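PDB 2RBC: sugar kinase from Agrobacterium tumefaciens, which probably transfers the gamma-phosphate of ATP to a sugar or related carbohydrate, as a putative ribokinase of the pfkB carbohydrate kinase family. Local coordinates for residues 82-87 / 156-161; 228-233 / 237-242. All coordinates share one frame; numbering follows the deposited sequence.

Interaction 1 of 2, residues 82-87 / 156-161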
ATOM      1  N   ARG A  82      -1.849 -26.122  16.243  1.00 23.77           N
ATOM      2  CA  ARG A  82      -0.875 -26.072  15.147  1.00 24.75           C
ATOM      3  C   ARG A  82      -1.642 -25.722  13.902  1.00 23.67           C
ATOM      4  O   ARG A  82      -2.705 -26.259  13.662  1.00 24.90           O
ATOM      5  CB  ARG A  82      -0.167 -27.409  14.997  1.00 24.90           C
ATOM      6  CG  ARG A  82       0.954 -27.559  15.986  1.00 27.56           C
ATOM      7  CD  ARG A  82       1.585 -28.913  15.935  1.00 30.76           C
ATOM      8  NE  ARG A  82       0.737 -29.972  16.500  1.00 36.34           N
ATOM      9  CZ  ARG A  82       0.248 -31.023  15.817  1.00 40.91           C
ATOM     10  NH1 ARG A  82       0.462 -31.186  14.498  1.00 43.75           N
ATOM     11  NH2 ARG A  82      -0.475 -31.938  16.456  1.00 41.52           N
ATOM     12  N   ALA A  83      -1.133 -24.774  13.129  1.00 22.45           N
ATOM     13  CA  ALA A  83      -1.863 -24.270  11.982  1.00 21.54           C
ATOM     14  C   ALA A  83      -1.071 -24.439  10.716  1.00 20.92           C
ATOM     15  O   ALA A  83       0.110 -24.080  10.667  1.00 20.27           O
ATOM     16  CB  ALA A  83      -2.172 -22.761  12.176  1.00 21.61           C
ATOM     17  N   SER A  84      -1.743 -24.933   9.687  1.00 21.05           N
ATOM     18  CA  SER A  84      -1.216 -24.952   8.314  1.00 21.10           C
ATOM     19  C   SER A  84      -2.154 -24.154   7.427  1.00 21.53           C
ATOM     20  O   SER A  84      -3.343 -24.087   7.691  1.00 21.93           O
ATOM     21  CB  SER A  84      -1.133 -26.365   7.788  1.00 21.34           C
ATOM     22  OG  SER A  84      -0.138 -27.081   8.465  1.00 20.65           O
ATOM     23  N   LEU A  85      -1.604 -23.542   6.385  1.00 21.89           N
ATOM     24  CA  LEU A  85      -2.363 -22.751   5.480  1.00 22.21           C
ATOM     25  C   LEU A  85      -2.086 -23.150   4.025  1.00 22.42           C
ATOM     26  O   LEU A  85      -0.947 -23.280   3.623  1.00 21.28           O
ATOM     27  CB  LEU A  85      -2.035 -21.287   5.721  1.00 22.84           C
ATOM     28  CG  LEU A  85      -2.717 -20.223   4.867  1.00 22.44           C
ATOM     29  CD1 LEU A  85      -4.184 -20.092   5.124  1.00 23.05           C
ATOM     30  CD2 LEU A  85      -1.992 -18.868   5.020  1.00 22.93           C
ATOM     31  N   TRP A  86      -3.162 -23.358   3.266  1.00 22.42           N
ATOM     32  CA  TRP A  86      -3.088 -23.555   1.821  1.00 22.31           C
ATOM     33  C   TRP A  86      -3.733 -22.319   1.277  1.00 23.74           C
ATOM     34  O   TRP A  86      -4.791 -21.927   1.706  1.00 23.57           O
ATOM     35  CB  TRP A  86      -3.864 -24.784   1.348  1.00 22.33           C
ATOM     36  CG  TRP A  86      -3.279 -26.083   1.787  1.00 21.67           C
ATOM     37  CD1 TRP A  86      -2.101 -26.284   2.474  1.00 22.79           C
ATOM     38  CD2 TRP A  86      -3.822 -27.381   1.543  1.00 20.89           C
ATOM     39  NE1 TRP A  86      -1.897 -27.636   2.686  1.00 22.49           N
ATOM     40  CE2 TRP A  86      -2.941 -28.328   2.129  1.00 22.81           C
ATOM     41  CE3 TRP A  86      -4.973 -27.842   0.890  1.00 22.00           C
ATOM     42  CZ2 TRP A  86      -3.168 -29.702   2.062  1.00 22.07           C
ATOM     43  CZ3 TRP A  86      -5.201 -29.232   0.849  1.00 21.72           C
ATOM     44  CH2 TRP A  86      -4.308 -30.128   1.432  1.00 22.44           C
ATOM     45  N   GLY A  87      -3.054 -21.686   0.352  1.00 24.69           N
ATOM     46  CA  GLY A  87      -3.438 -20.375  -0.140  1.00 24.61           C
ATOM     47  C   GLY A  87      -2.470 -20.164  -1.268  1.00 23.24           C
ATOM     48  O   GLY A  87      -1.581 -20.998  -1.470  1.00 25.38           O
ATOM     49  N   ALA A 156      -5.641 -36.367   6.085  1.00 26.68           N
ATOM     50  CA  ALA A 156      -5.719 -37.250   7.246  1.00 27.48           C
ATOM     51  C   ALA A 156      -4.753 -36.797   8.320  1.00 28.48           C
ATOM     52  O   ALA A 156      -4.890 -37.175   9.484  1.00 31.21           O
ATOM     53  CB  ALA A 156      -5.427 -38.739   6.849  1.00 28.34           C
ATOM     54  N   LEU A 157      -3.800 -35.968   7.940  1.00 29.13           N
ATOM     55  CA  LEU A 157      -2.836 -35.436   8.868  1.00 29.44           C
ATOM     56  C   LEU A 157      -3.397 -34.317   9.752  1.00 29.29           C
ATOM     57  O   LEU A 157      -2.752 -33.900  10.717  1.00 29.99           O
ATOM     58  CB  LEU A 157      -1.623 -34.928   8.084  1.00 30.52           C
ATOM     59  CG  LEU A 157      -0.952 -36.004   7.176  1.00 31.20           C
ATOM     60  CD1 LEU A 157       0.434 -35.532   6.767  1.00 33.92           C
ATOM     61  CD2 LEU A 157      -0.860 -37.451   7.772  1.00 32.87           C
ATOM     62  N   PHE A 158      -4.573 -33.799   9.415  1.00 27.85           N
ATOM     63  CA  PHE A 158      -5.162 -32.723  10.191  1.00 26.27           C
ATOM     64  C   PHE A 158      -6.272 -33.241  11.102  1.00 25.23           C
ATOM     65  O   PHE A 158      -6.835 -34.300  10.877  1.00 25.73           O
ATOM     66  CB  PHE A 158      -5.676 -31.656   9.238  1.00 25.71           C
ATOM     67  CG  PHE A 158      -4.602 -31.068   8.409  1.00 24.61           C
ATOM     68  CD1 PHE A 158      -3.653 -30.212   8.980  1.00 23.75           C
ATOM     69  CD2 PHE A 158      -4.490 -31.394   7.076  1.00 23.45           C
ATOM     70  CE1 PHE A 158      -2.621 -29.694   8.198  1.00 22.13           C
ATOM     71  CE2 PHE A 158      -3.472 -30.886   6.312  1.00 24.82           C
ATOM     72  CZ  PHE A 158      -2.548 -30.030   6.866  1.00 23.74           C
ATOM     73  N   ASP A 159      -6.552 -32.491  12.157  1.00 24.57           N
ATOM     74  CA  ASP A 159      -7.606 -32.838  13.108  1.00 22.90           C
ATOM     75  C   ASP A 159      -8.908 -32.147  12.715  1.00 22.55           C
ATOM     76  O   ASP A 159      -9.976 -32.618  13.069  1.00 22.00           O
ATOM     77  CB  ASP A 159      -7.174 -32.442  14.512  1.00 21.86           C
ATOM     78  CG  ASP A 159      -5.986 -33.252  14.992  1.00 22.01           C
ATOM     79  OD1 ASP A 159      -6.127 -34.480  15.019  1.00 20.10           O
ATOM     80  OD2 ASP A 159      -4.939 -32.705  15.354  1.00 20.67           O
ATOM     81  N   ALA A 160      -8.808 -31.002  12.036  1.00 21.84           N
ATOM     82  CA  ALA A 160      -9.961 -30.308  11.458  1.00 21.37           C
ATOM     83  C   ALA A 160      -9.482 -29.476  10.302  1.00 21.20           C
ATOM     84  O   ALA A 160      -8.283 -29.253  10.168  1.00 21.39           O
ATOM     85  CB  ALA A 160     -10.683 -29.374  12.486  1.00 20.86           C
ATOM     86  N   VAL A 161     -10.424 -29.021   9.461  1.00 20.49           N
ATOM     87  CA  VAL A 161     -10.121 -28.095   8.372  1.00 20.91           C
ATOM     88  C   VAL A 161     -11.098 -26.934   8.436  1.00 20.87           C
ATOM     89  O   VAL A 161     -12.244 -27.078   8.888  1.00 20.08           O
ATOM     90  CB  VAL A 161     -10.163 -28.749   6.968  1.00 20.26           C
ATOM     91  CG1 VAL A 161      -9.267 -29.962   6.918  1.00 18.15           C
ATOM     92  CG2 VAL A 161     -11.573 -29.089   6.526  1.00 19.94           C
TER
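Ser84 and Phe158 meet because both first torsions place the outer group beside the residue's own backbone N: chi1 of -69° carries OG of Ser84 toward the 156-161 segment, and chi1 of -61° brings the phenyl ring of Phe158 back toward strand 82-90. The approach is to the edge of that ring. OG of Ser84 lies 3.6 Å from CE1 of Phe158, near the ring plane, while CB of Ser84 stands 3.7 Å from the same CE1. This is van der Waals packing; the polar need of the buried hydroxyl is met by a hydrogen bond to NE2 of His31, whose ring also packs edge-to-face with Phe158.

A second, looser touch joins the two aromatic residues, CZ2 of Trp86 coming obliquely to within 4.4 Å of CE2 of Phe158. At the outer end, OD2 of Asp159 accepts a hydrogen bond from the backbone N of His31.

Phe158 stands in the loop just before strand 160-163. Strand 31-35 pairs in parallel with both 82-90 and 160-163, so the two backbones do not pair directly and side chains make the contact, with CA of Ser84 and CA of Phe158 8.9 Å apart. Such a parallel sheet with helices packed on it is expected of a ribokinase-like alpha/beta fold: Leu33 of strand 31-35 touches Trp86 and Phe158, and Val174 of helix 168-180 packs against Trp86 and Val161.

Interaction 2 of 2, residues 228-233 / 237-242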
ATOM      1  N   PRO A 228     -33.769 -20.486  11.704  1.00 19.73           N
ATOM      2  CA  PRO A 228     -34.753 -21.483  11.282  1.00 20.53           C
ATOM      3  C   PRO A 228     -34.652 -21.928   9.812  1.00 20.70           C
ATOM      4  O   PRO A 228     -34.751 -23.128   9.534  1.00 19.85           O
ATOM      5  CB  PRO A 228     -36.100 -20.819  11.614  1.00 20.04           C
ATOM      6  CG  PRO A 228     -35.769 -19.912  12.736  1.00 20.27           C
ATOM      7  CD  PRO A 228     -34.418 -19.373  12.429  1.00 20.61           C
ATOM      8  N   VAL A 229     -34.403 -20.972   8.910  1.00 21.15           N
ATOM      9  CA  VAL A 229     -34.337 -21.259   7.488  1.00 20.97           C
ATOM     10  C   VAL A 229     -33.030 -21.987   7.169  1.00 20.80           C
ATOM     11  O   VAL A 229     -33.026 -22.936   6.409  1.00 20.31           O
ATOM     12  CB  VAL A 229     -34.422 -19.977   6.610  1.00 21.88           C
ATOM     13  CG1 VAL A 229     -34.832 -20.386   5.170  1.00 22.95           C
ATOM     14  CG2 VAL A 229     -35.427 -19.004   7.179  1.00 25.41           C
ATOM     15  N   LEU A 230     -31.927 -21.541   7.765  1.00 19.54           N
ATOM     16  CA  LEU A 230     -30.639 -22.106   7.467  1.00 20.46           C
ATOM     17  C   LEU A 230     -30.562 -23.539   8.034  1.00 20.25           C
ATOM     18  O   LEU A 230     -30.010 -24.419   7.393  1.00 22.60           O
ATOM     19  CB  LEU A 230     -29.501 -21.217   8.016  1.00 20.50           C
ATOM     20  CG  LEU A 230     -29.259 -19.881   7.311  1.00 21.17           C
ATOM     21  CD1 LEU A 230     -28.215 -19.023   8.070  1.00 21.12           C
ATOM     22  CD2 LEU A 230     -28.816 -20.175   5.843  1.00 21.77           C
ATOM     23  N   HIS A 231     -31.146 -23.779   9.199  1.00 19.69           N
ATOM     24  CA  HIS A 231     -31.212 -25.128   9.708  1.00 20.59           C
ATOM     25  C   HIS A 231     -32.010 -26.068   8.775  1.00 20.23           C
ATOM     26  O   HIS A 231     -31.605 -27.180   8.498  1.00 20.77           O
ATOM     27  CB  HIS A 231     -31.834 -25.189  11.095  1.00 20.63           C
ATOM     28  CG  HIS A 231     -32.121 -26.597  11.519  1.00 20.53           C
ATOM     29  ND1 HIS A 231     -31.113 -27.479  11.846  1.00 21.87           N
ATOM     30  CD2 HIS A 231     -33.271 -27.308  11.542  1.00 20.02           C
ATOM     31  CE1 HIS A 231     -31.643 -28.658  12.113  1.00 22.15           C
ATOM     32  NE2 HIS A 231     -32.953 -28.576  11.953  1.00 19.98           N
ATOM     33  N   ALA A 232     -33.161 -25.599   8.320  1.00 20.38           N
ATOM     34  CA  ALA A 232     -34.037 -26.382   7.480  1.00 19.75           C
ATOM     35  C   ALA A 232     -33.338 -26.729   6.180  1.00 19.54           C
ATOM     36  O   ALA A 232     -33.511 -27.828   5.686  1.00 19.98           O
ATOM     37  CB  ALA A 232     -35.353 -25.654   7.212  1.00 18.68           C
ATOM     38  N   ARG A 233     -32.563 -25.798   5.632  1.00 19.73           N
ATOM     39  CA  ARG A 233     -31.820 -26.027   4.395  1.00 19.86           C
ATOM     40  C   ARG A 233     -30.673 -27.049   4.548  1.00 19.88           C
ATOM     41  O   ARG A 233     -30.392 -27.798   3.630  1.00 20.24           O
ATOM     42  CB  ARG A 233     -31.264 -24.719   3.842  1.00 18.86           C
ATOM     43  CG  ARG A 233     -32.322 -23.827   3.276  1.00 20.42           C
ATOM     44  CD  ARG A 233     -31.678 -22.596   2.683  1.00 21.73           C
ATOM     45  NE  ARG A 233     -32.693 -21.622   2.313  1.00 21.76           N
ATOM     46  CZ  ARG A 233     -32.415 -20.401   1.874  1.00 22.43           C
ATOM     47  NH1 ARG A 233     -31.158 -19.995   1.787  1.00 22.97           N
ATOM     48  NH2 ARG A 233     -33.400 -19.576   1.573  1.00 19.49           N
ATOM     49  N   THR A 237     -26.263 -30.195   9.596  1.00 22.28           N
ATOM     50  CA  THR A 237     -25.081 -29.365   9.691  1.00 21.98           C
ATOM     51  C   THR A 237     -25.195 -28.480  10.928  1.00 22.24           C
ATOM     52  O   THR A 237     -26.285 -27.946  11.210  1.00 23.13           O
ATOM     53  CB  THR A 237     -24.954 -28.526   8.411  1.00 21.72           C
ATOM     54  OG1 THR A 237     -25.038 -29.394   7.272  1.00 22.01           O
ATOM     55  CG2 THR A 237     -23.641 -27.721   8.320  1.00 19.30           C
ATOM     56  N   PHE A 238     -24.096 -28.326  11.671  1.00 21.65           N
ATOM     57  CA  PHE A 238     -23.958 -27.234  12.643  1.00 21.59           C
ATOM     58  C   PHE A 238     -23.966 -25.866  11.916  1.00 22.02           C
ATOM     59  O   PHE A 238     -23.153 -25.630  11.018  1.00 21.90           O
ATOM     60  CB  PHE A 238     -22.696 -27.423  13.493  1.00 22.01           C
ATOM     61  CG  PHE A 238     -22.476 -26.322  14.493  1.00 22.08           C
ATOM     62  CD1 PHE A 238     -21.903 -25.123  14.099  1.00 21.68           C
ATOM     63  CD2 PHE A 238     -22.843 -26.486  15.837  1.00 24.52           C
ATOM     64  CE1 PHE A 238     -21.701 -24.115  15.008  1.00 25.39           C
ATOM     65  CE2 PHE A 238     -22.638 -25.476  16.739  1.00 23.50           C
ATOM     66  CZ  PHE A 238     -22.063 -24.298  16.327  1.00 24.65           C
ATOM     67  N   ILE A 239     -24.900 -24.977  12.290  1.00 21.05           N
ATOM     68  CA  ILE A 239     -25.001 -23.654  11.681  1.00 21.31           C
ATOM     69  C   ILE A 239     -24.973 -22.557  12.739  1.00 21.15           C
ATOM     70  O   ILE A 239     -25.805 -22.544  13.639  1.00 19.51           O
ATOM     71  CB  ILE A 239     -26.323 -23.475  10.928  1.00 21.56           C
ATOM     72  CG1 ILE A 239     -26.552 -24.596   9.883  1.00 20.18           C
ATOM     73  CG2 ILE A 239     -26.409 -22.064  10.304  1.00 20.73           C
ATOM     74  CD1 ILE A 239     -25.613 -24.568   8.703  1.00 18.87           C
ATOM     75  N   ALA A 240     -24.025 -21.636  12.603  1.00 20.90           N
ATOM     76  CA  ALA A 240     -23.966 -20.452  13.438  1.00 21.72           C
ATOM     77  C   ALA A 240     -24.015 -19.182  12.579  1.00 22.24           C
ATOM     78  O   ALA A 240     -23.535 -19.171  11.452  1.00 21.76           O
ATOM     79  CB  ALA A 240     -22.652 -20.471  14.321  1.00 21.37           C
ATOM     80  N   VAL A 241     -24.618 -18.130  13.109  1.00 22.99           N
ATOM     81  CA  VAL A 241     -24.502 -16.813  12.500  1.00 23.55           C
ATOM     82  C   VAL A 241     -23.959 -15.882  13.566  1.00 24.51           C
ATOM     83  O   VAL A 241     -24.551 -15.783  14.661  1.00 25.49           O
ATOM     84  CB  VAL A 241     -25.837 -16.283  11.947  1.00 23.35           C
ATOM     85  CG1 VAL A 241     -25.605 -14.926  11.227  1.00 22.01           C
ATOM     86  CG2 VAL A 241     -26.496 -17.299  10.970  1.00 21.61           C
ATOM     87  N   THR A 242     -22.827 -15.231  13.270  1.00 25.61           N
ATOM     88  CA  THR A 242     -22.238 -14.249  14.213  1.00 25.44           C
ATOM     89  C   THR A 242     -22.787 -12.865  13.912  1.00 25.64           C
ATOM     90  O   THR A 242     -23.098 -12.554  12.755  1.00 24.96           O
ATOM     91  CB  THR A 242     -20.721 -14.226  14.152  1.00 25.56           C
ATOM     92  OG1 THR A 242     -20.316 -13.868  12.818  1.00 26.73           O
ATOM     93  CG2 THR A 242     -20.154 -15.596  14.529  1.00 24.78           C
TER
HETATM   94  O   HOH W   1     -28.482 -27.086  12.386  1.00 22.15           O
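Helix 223-233, which carries Leu230, leads across a short turn into strand 238-242, which carries Ile239 and Val241; these are successive elements of the alpha/beta core expected of a ribokinase-like fold. The helical backbone is defined by bonds such as Arg233 N to Val229 O, 3.0 Å, and just three residues separate the two segments. Along the extended strand the side chains alternate: the CB atoms of Ile239 and Val241 face the helix, whereas those of Phe238 and Ala240 face away.

Leu230 uses two parts of its side chain. Its CB rests 3.9 Å from CG2 of Ile239, and its CD1 reaches 3.8 Å from CG2 of Val241. Each pair of side chains crosses at about a right angle, so contact is confined to a few methyl and methylene groups. With chi1 of -176°, Val241 has CG1 anti to its backbone N, and the other methyl, CG2, does the touching. Ala214 of helix 211-218 contacts both Leu230 and Val241, while Phe209 of strand 206-210 contacts Leu230 and Ile239, extending this buried apolar layer.

Nearer the connecting turn the link is polar: a water oxygen in the ring plane of His231 lies 2.7 Å from ND1 of His231 and 2.6 Å from O of Thr237, bridging the two.

Interactions 1 and 2 do not touch: their centres are 25 Å apart and their nearest atoms about 11 Å. Both segments of interaction 1 precede both segments of interaction 2 in the chain. What they share is the large mixed sheet, in which parallel pairings lead from strand 82-90 through 31-35, 160-163, 185-189 and 206-210 to 238-242. Interaction 1 spans 68 intervening residues and brings together distant parts of the sequence; interaction 2 closes a short helix-to-strand turn. The pair thus samples two separate regions of one sheet, consistent with one continuous alpha/beta core in this pfkB-family kinase.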